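Local structure of acetone carboxylase alpha subunit (5M45) at residues Pro184-Thr189 / Ala452-Glu457; Asn437-Gly442 / Trp532-Met537. The protein belongs to the hydantoinase B/oxoprolinase family as the alpha subunit of a six-chain assembly and holds a manganese(II) ion. All coordinates share one frame; numbering follows the deposited sequence.

Interaction 1. Residues Pro184-Thr189 / Ala452-Glu457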
loop_
_atom_site.group_PDB
_atom_site.type_symbol
_atom_site.label_atom_id
_atom_site.label_comp_id
_atom_site.label_asym_id
_atom_site.label_seq_id
_atom_site.Cartn_x
_atom_site.Cartn_y
_atom_site.Cartn_z
ATOM N N PRO A 184 11.921 7.500 2.616
ATOM C CA PRO A 184 12.182 6.893 3.917
ATOM C C PRO A 184 12.175 7.874 5.074
ATOM O O PRO A 184 13.186 8.505 5.376
ATOM C CB PRO A 184 13.584 6.300 3.748
ATOM C CG PRO A 184 14.262 7.217 2.775
ATOM C CD PRO A 184 13.165 7.651 1.832
ATOM N N GLY A 185 11.037 7.974 5.732
ATOM C CA GLY A 185 10.805 8.882 6.858
ATOM C C GLY A 185 9.307 8.968 7.140
ATOM O O GLY A 185 8.502 8.356 6.410
ATOM N N SER A 186 8.925 9.744 8.162
ATOM C CA SER A 186 7.504 9.970 8.485
ATOM C C SER A 186 6.891 11.077 7.631
ATOM O O SER A 186 5.739 10.964 7.207
ATOM C CB SER A 186 7.307 10.336 9.956
ATOM O OG SER A 186 8.064 9.561 10.879
ATOM N N MET A 187 7.667 12.142 7.388
ATOM C CA MET A 187 7.224 13.358 6.682
ATOM C C MET A 187 7.767 13.355 5.247
ATOM O O MET A 187 8.464 14.264 4.798
ATOM C CB MET A 187 7.742 14.597 7.428
ATOM C CG MET A 187 7.564 14.605 8.934
ATOM S SD MET A 187 5.892 14.194 9.529
ATOM C CE MET A 187 6.151 14.500 11.265
ATOM N N ALA A 188 7.451 12.266 4.546
ATOM C CA ALA A 188 8.214 11.834 3.392
ATOM C C ALA A 188 7.911 12.646 2.119
ATOM O O ALA A 188 6.797 13.169 1.945
ATOM C CB ALA A 188 7.907 10.373 3.139
ATOM N N THR A 189 8.939 12.739 1.274
ATOM C CA THR A 189 8.876 13.286 -0.066
ATOM C C THR A 189 9.241 12.169 -1.057
ATOM O O THR A 189 9.846 11.166 -0.660
ATOM C CB THR A 189 9.883 14.415 -0.272
ATOM O OG1 THR A 189 11.211 13.916 -0.026
ATOM C CG2 THR A 189 9.610 15.565 0.677
ATOM N N ALA A 452 14.661 3.270 8.899
ATOM C CA ALA A 452 14.429 4.664 8.544
ATOM C C ALA A 452 14.532 5.519 9.808
ATOM O O ALA A 452 14.380 5.018 10.920
ATOM C CB ALA A 452 13.060 4.844 7.891
ATOM N N VAL A 453 14.850 6.787 9.614
ATOM C CA VAL A 453 14.931 7.766 10.707
ATOM C C VAL A 453 13.965 8.952 10.462
ATOM O O VAL A 453 13.595 9.253 9.301
ATOM C CB VAL A 453 16.368 8.274 10.962
ATOM C CG1 VAL A 453 17.284 7.104 11.270
ATOM C CG2 VAL A 453 16.963 9.050 9.783
ATOM N N ASN A 454 13.557 9.575 11.565
ATOM C CA ASN A 454 12.691 10.743 11.535
ATOM C C ASN A 454 12.837 11.475 12.870
ATOM O O ASN A 454 12.125 11.169 13.825
ATOM C CB ASN A 454 11.232 10.358 11.282
ATOM C CG ASN A 454 10.355 11.578 10.967
ATOM O OD1 ASN A 454 10.068 11.861 9.816
ATOM N ND2 ASN A 454 9.919 12.296 12.007
ATOM N N SER A 455 13.770 12.429 12.937
ATOM C CA SER A 455 14.088 13.083 14.197
ATOM C C SER A 455 12.954 13.990 14.672
ATOM O O SER A 455 12.435 14.843 13.877
ATOM C CB SER A 455 15.352 13.952 14.076
ATOM O OG SER A 455 15.584 14.621 15.294
ATOM N N PHE A 456 12.619 13.859 15.962
ATOM C CA PHE A 456 11.657 14.758 16.635
ATOM C C PHE A 456 12.354 15.890 17.447
ATOM O O PHE A 456 11.764 16.455 18.374
ATOM C CB PHE A 456 10.627 13.955 17.469
ATOM C CG PHE A 456 9.343 13.647 16.714
ATOM C CD1 PHE A 456 9.325 12.707 15.696
ATOM C CD2 PHE A 456 8.138 14.287 17.044
ATOM C CE1 PHE A 456 8.161 12.431 15.000
ATOM C CE2 PHE A 456 6.997 14.028 16.352
ATOM C CZ PHE A 456 6.983 13.085 15.338
ATOM N N GLU A 457 13.552 16.297 17.016
ATOM C CA GLU A 457 14.175 17.524 17.529
ATOM C C GLU A 457 13.246 18.725 17.259
ATOM O O GLU A 457 13.245 19.628 18.073
ATOM C CB GLU A 457 15.592 17.766 16.938
ATOM C CG GLU A 457 16.655 16.899 17.612
ATOM C CD GLU A 457 18.093 17.239 17.249
ATOM O OE1 GLU A 457 18.396 17.702 16.119
ATOM O OE2 GLU A 457 18.951 17.026 18.152
#

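Interaction 2. Residues Asn437-Gly442 / Trp532-Met537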
loop_
_atom_site.group_PDB
_atom_site.type_symbol
_atom_site.label_atom_id
_atom_site.label_comp_id
_atom_site.label_asym_id
_atom_site.label_seq_id
_atom_site.Cartn_x
_atom_site.Cartn_y
_atom_site.Cartn_z
ATOM N N ASN A 437 13.215 21.877 10.734
ATOM C CA ASN A 437 13.377 20.764 9.762
ATOM C C ASN A 437 13.096 19.384 10.345
ATOM O O ASN A 437 13.322 19.169 11.522
ATOM C CB ASN A 437 14.833 20.763 9.283
ATOM C CG ASN A 437 15.125 19.664 8.242
ATOM O OD1 ASN A 437 14.635 19.718 7.097
ATOM N ND2 ASN A 437 15.969 18.707 8.621
ATOM N N TRP A 438 12.653 18.459 9.486
ATOM C CA TRP A 438 12.537 17.026 9.788
ATOM C C TRP A 438 13.688 16.220 9.140
ATOM O O TRP A 438 13.709 15.989 7.901
ATOM C CB TRP A 438 11.172 16.495 9.313
ATOM C CG TRP A 438 10.001 17.117 9.990
ATOM C CD1 TRP A 438 9.271 18.202 9.535
ATOM C CD2 TRP A 438 9.402 16.737 11.244
ATOM N NE1 TRP A 438 8.275 18.510 10.415
ATOM C CE2 TRP A 438 8.336 17.655 11.489
ATOM C CE3 TRP A 438 9.685 15.764 12.199
ATOM C CZ2 TRP A 438 7.527 17.590 12.629
ATOM C CZ3 TRP A 438 8.866 15.680 13.365
ATOM C CH2 TRP A 438 7.775 16.595 13.548
ATOM N N LEU A 439 14.666 15.837 9.968
ATOM C CA LEU A 439 15.787 15.013 9.532
ATOM C C LEU A 439 15.261 13.598 9.230
ATOM O O LEU A 439 14.671 12.964 10.093
ATOM C CB LEU A 439 16.905 14.968 10.599
ATOM C CG LEU A 439 18.155 14.101 10.355
ATOM C CD1 LEU A 439 19.368 14.629 11.090
ATOM C CD2 LEU A 439 17.965 12.608 10.701
ATOM N N GLN A 440 15.462 13.149 8.001
ATOM C CA GLN A 440 14.904 11.848 7.532
ATOM C C GLN A 440 15.897 11.112 6.641
ATOM O O GLN A 440 16.824 11.712 6.105
ATOM C CB GLN A 440 13.626 12.088 6.741
ATOM C CG GLN A 440 12.485 12.657 7.589
ATOM C CD GLN A 440 11.289 13.045 6.753
ATOM O OE1 GLN A 440 10.437 12.212 6.435
ATOM N NE2 GLN A 440 11.236 14.313 6.352
ATOM N N GLY A 441 15.682 9.819 6.484
ATOM C CA GLY A 441 16.526 8.948 5.681
ATOM C C GLY A 441 16.337 7.477 5.964
ATOM O O GLY A 441 15.600 7.099 6.868
ATOM N N GLY A 442 17.022 6.638 5.189
ATOM C CA GLY A 442 16.901 5.189 5.319
ATOM C C GLY A 442 18.024 4.385 4.676
ATOM O O GLY A 442 18.922 4.928 4.021
ATOM N N TRP A 532 23.052 4.060 2.561
ATOM C CA TRP A 532 22.298 5.049 3.300
ATOM C C TRP A 532 21.890 6.264 2.400
ATOM O O TRP A 532 22.647 6.649 1.476
ATOM C CB TRP A 532 23.137 5.511 4.521
ATOM C CG TRP A 532 22.352 6.298 5.551
ATOM C CD1 TRP A 532 22.461 7.620 5.838
ATOM C CD2 TRP A 532 21.335 5.780 6.419
ATOM N NE1 TRP A 532 21.579 7.960 6.809
ATOM C CE2 TRP A 532 20.873 6.845 7.192
ATOM C CE3 TRP A 532 20.800 4.508 6.630
ATOM C CZ2 TRP A 532 19.867 6.696 8.141
ATOM C CZ3 TRP A 532 19.799 4.352 7.576
ATOM C CH2 TRP A 532 19.349 5.453 8.329
ATOM N N THR A 533 20.704 6.823 2.678
ATOM C CA THR A 533 20.209 8.080 2.038
ATOM C C THR A 533 19.614 9.029 3.091
ATOM O O THR A 533 19.204 8.578 4.162
ATOM C CB THR A 533 19.108 7.843 0.986
ATOM O OG1 THR A 533 17.982 7.203 1.604
ATOM C CG2 THR A 533 19.646 7.003 -0.165
ATOM N N MET A 534 19.618 10.345 2.804
ATOM C CA MET A 534 18.950 11.342 3.651
ATOM C C MET A 534 18.305 12.453 2.805
ATOM O O MET A 534 18.641 12.640 1.633
ATOM C CB MET A 534 19.921 11.959 4.682
ATOM C CG MET A 534 20.720 10.937 5.506
ATOM S SD MET A 534 21.769 11.608 6.812
ATOM C CE MET A 534 20.538 12.246 7.966
ATOM N N PHE A 535 17.390 13.194 3.410
ATOM C CA PHE A 535 16.739 14.341 2.772
ATOM C C PHE A 535 16.250 15.359 3.821
ATOM O O PHE A 535 16.276 15.095 5.030
ATOM C CB PHE A 535 15.634 13.911 1.791
ATOM C CG PHE A 535 14.455 13.157 2.417
ATOM C CD1 PHE A 535 14.528 11.772 2.653
ATOM C CD2 PHE A 535 13.260 13.821 2.710
ATOM C CE1 PHE A 535 13.451 11.072 3.187
ATOM C CE2 PHE A 535 12.182 13.133 3.245
ATOM C CZ PHE A 535 12.270 11.774 3.484
ATOM N N PHE A 536 15.911 16.544 3.319
ATOM C CA PHE A 536 15.457 17.694 4.123
ATOM C C PHE A 536 13.980 17.989 3.857
ATOM O O PHE A 536 13.497 17.809 2.722
ATOM C CB PHE A 536 16.287 18.968 3.734
ATOM C CG PHE A 536 17.750 18.908 4.110
ATOM C CD1 PHE A 536 18.682 18.329 3.267
ATOM C CD2 PHE A 536 18.201 19.461 5.288
ATOM C CE1 PHE A 536 20.048 18.271 3.597
ATOM C CE2 PHE A 536 19.560 19.413 5.637
ATOM C CZ PHE A 536 20.491 18.797 4.790
ATOM N N MET A 537 13.269 18.471 4.865
ATOM C CA MET A 537 11.852 18.872 4.735
ATOM C C MET A 537 11.489 19.970 5.746
ATOM O O MET A 537 11.475 19.739 6.945
ATOM C CB MET A 537 10.907 17.660 4.930
ATOM C CG MET A 537 9.416 17.948 4.668
ATOM S SD MET A 537 9.037 18.660 3.055
ATOM C CE MET A 537 8.333 20.281 3.397
#

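Interaction 1. Residues Pro184-Thr189 / Ala452-Glu457
The carboxamide of Asn-454 turns one face to Ser-186, whose OG sits above the amide carbon, 3.1 Å from Asn-454 CG; the Gln-440 side chain lies toward the other face, and the Trp-438 ring comes up obliquely beside ND2. The second flat group, the Phe-456 ring, receives Met-187 CE obliquely and meets His-175 edge-to-face. This is a loop packed on the outermost strand of a four-stranded antiparallel sheet: residues 184-189 belong to the connection from strand 165-175 to strand 204-208, and a side chain of strand 450-454 supplies the polar link. Asn-454 reaches the loop because its chi1 of -168° turns CG away from the strand's own N, and OD1 there accepts two successive backbone N-H groups. The bond from Ser-186 N to Asn-454 OD1 is 2.9 Å long with an N-H...O angle of 144°, and its donor stands 44° out of the carbonyl plane. The one from Met-187 N to Asn-454 OD1, at 3.4 Å, is weak. Ser-186 OG, although close to the amide, is poorly angled for a bond with it; its hydrogen-bond partners are Ile-177 O and His-175 NE2. Because His-175 is a manganese ligand together with His-150 and Asp-153, Ser-186 is a second-shell residue of the metal site. Met-187 packs on His-150 as well, its side chain about 5 Å from the manganese ion at the nearest atoms. At the Pro-184 end the side chains meet as apolar groups, Pro-184 CB 4.4 Å from Ala-452 CB. Farther along, Ser-455 OG accepts from Glu-457 N at 3.1 Å, an ST turn that shapes the chain around Phe-456, whose CZ lies 4.4 Å from Met-187 CE.

Interaction 2. Residues Asn437-Gly442 / Trp532-Met537
Phe-535 swings its ring between its own backbone N and carbonyl carbon (chi1 63°), while Gln-440 starts beside its backbone N and runs on extended, which lays the glutamine over the phenyl ring. Gln-440 CB rests on the ring face in a CH-pi contact, 3.8 Å from the Phe-535 centroid, and the amide leans across with the two planes 51° apart, bringing NE2 within 3.5 Å of Phe-535 CE2. That NE2 is held by Met-187 O and, weakly, by Trp-438 O. The backbones form an antiparallel strand pair, their N-to-C directions 162° apart, in which Phe-535 N donates to Gln-440 O. At the non-hydrogen-bonded pair, Gly-441 CA approaches Met-534 CA to 4.0 Å, and Thr-533 O also lies close against it. Thr-533 and Gly-442 exchange bonds both ways, Thr-533 N donating to Gly-442 O at 2.9 Å, and Gly-442 CA lies over a face of the Trp-532 indole, 4.0 Å from the centroid of its six-membered ring. Pairing persists past the strands: Trp-438 N donates a hydrogen bond to Met-537 O at 3.1 Å, and Asn-437 OD1 takes the place of a main-chain carbonyl by accepting from Met-537 N at 2.9 Å. The ND2 of Asn-437 meanwhile reaches Asn-620 and Tyr-618 of strand 617-621. Met-534 CE packs 3.8 Å from Leu-439 CD2. These are the two central strands of the sheet, with 450-454 beside 440-442 and 610-612 beside 532-535; at the start of strand 532-535, Trp-532 O is hydrogen-bonded to Tyr-754 OH of a second subunit.

Overall arrangement
Interactions 1 and 2 have centres about 6 Å apart and meet in one antiparallel sheet, ordered 450-454, 440-442, 532-535, 610-612. Along the chain their segments alternate: 184-189, 437-442, 452-457, then 532-537. The consecutive strands 440-442 and 450-454 join the two contacts directly, as Val-453 N lies 2.9 Å from Gly-441 O and Ser-455 N lies 3.0 Å from Leu-439 O, both probable hydrogen bonds. Interaction 2 thus forms the middle of the sheet, and interaction 1 connects it to the loop following strand 165-175 of the seven-stranded sheet. Through that loop, structure near the manganese ion is tied to the four-stranded sheet.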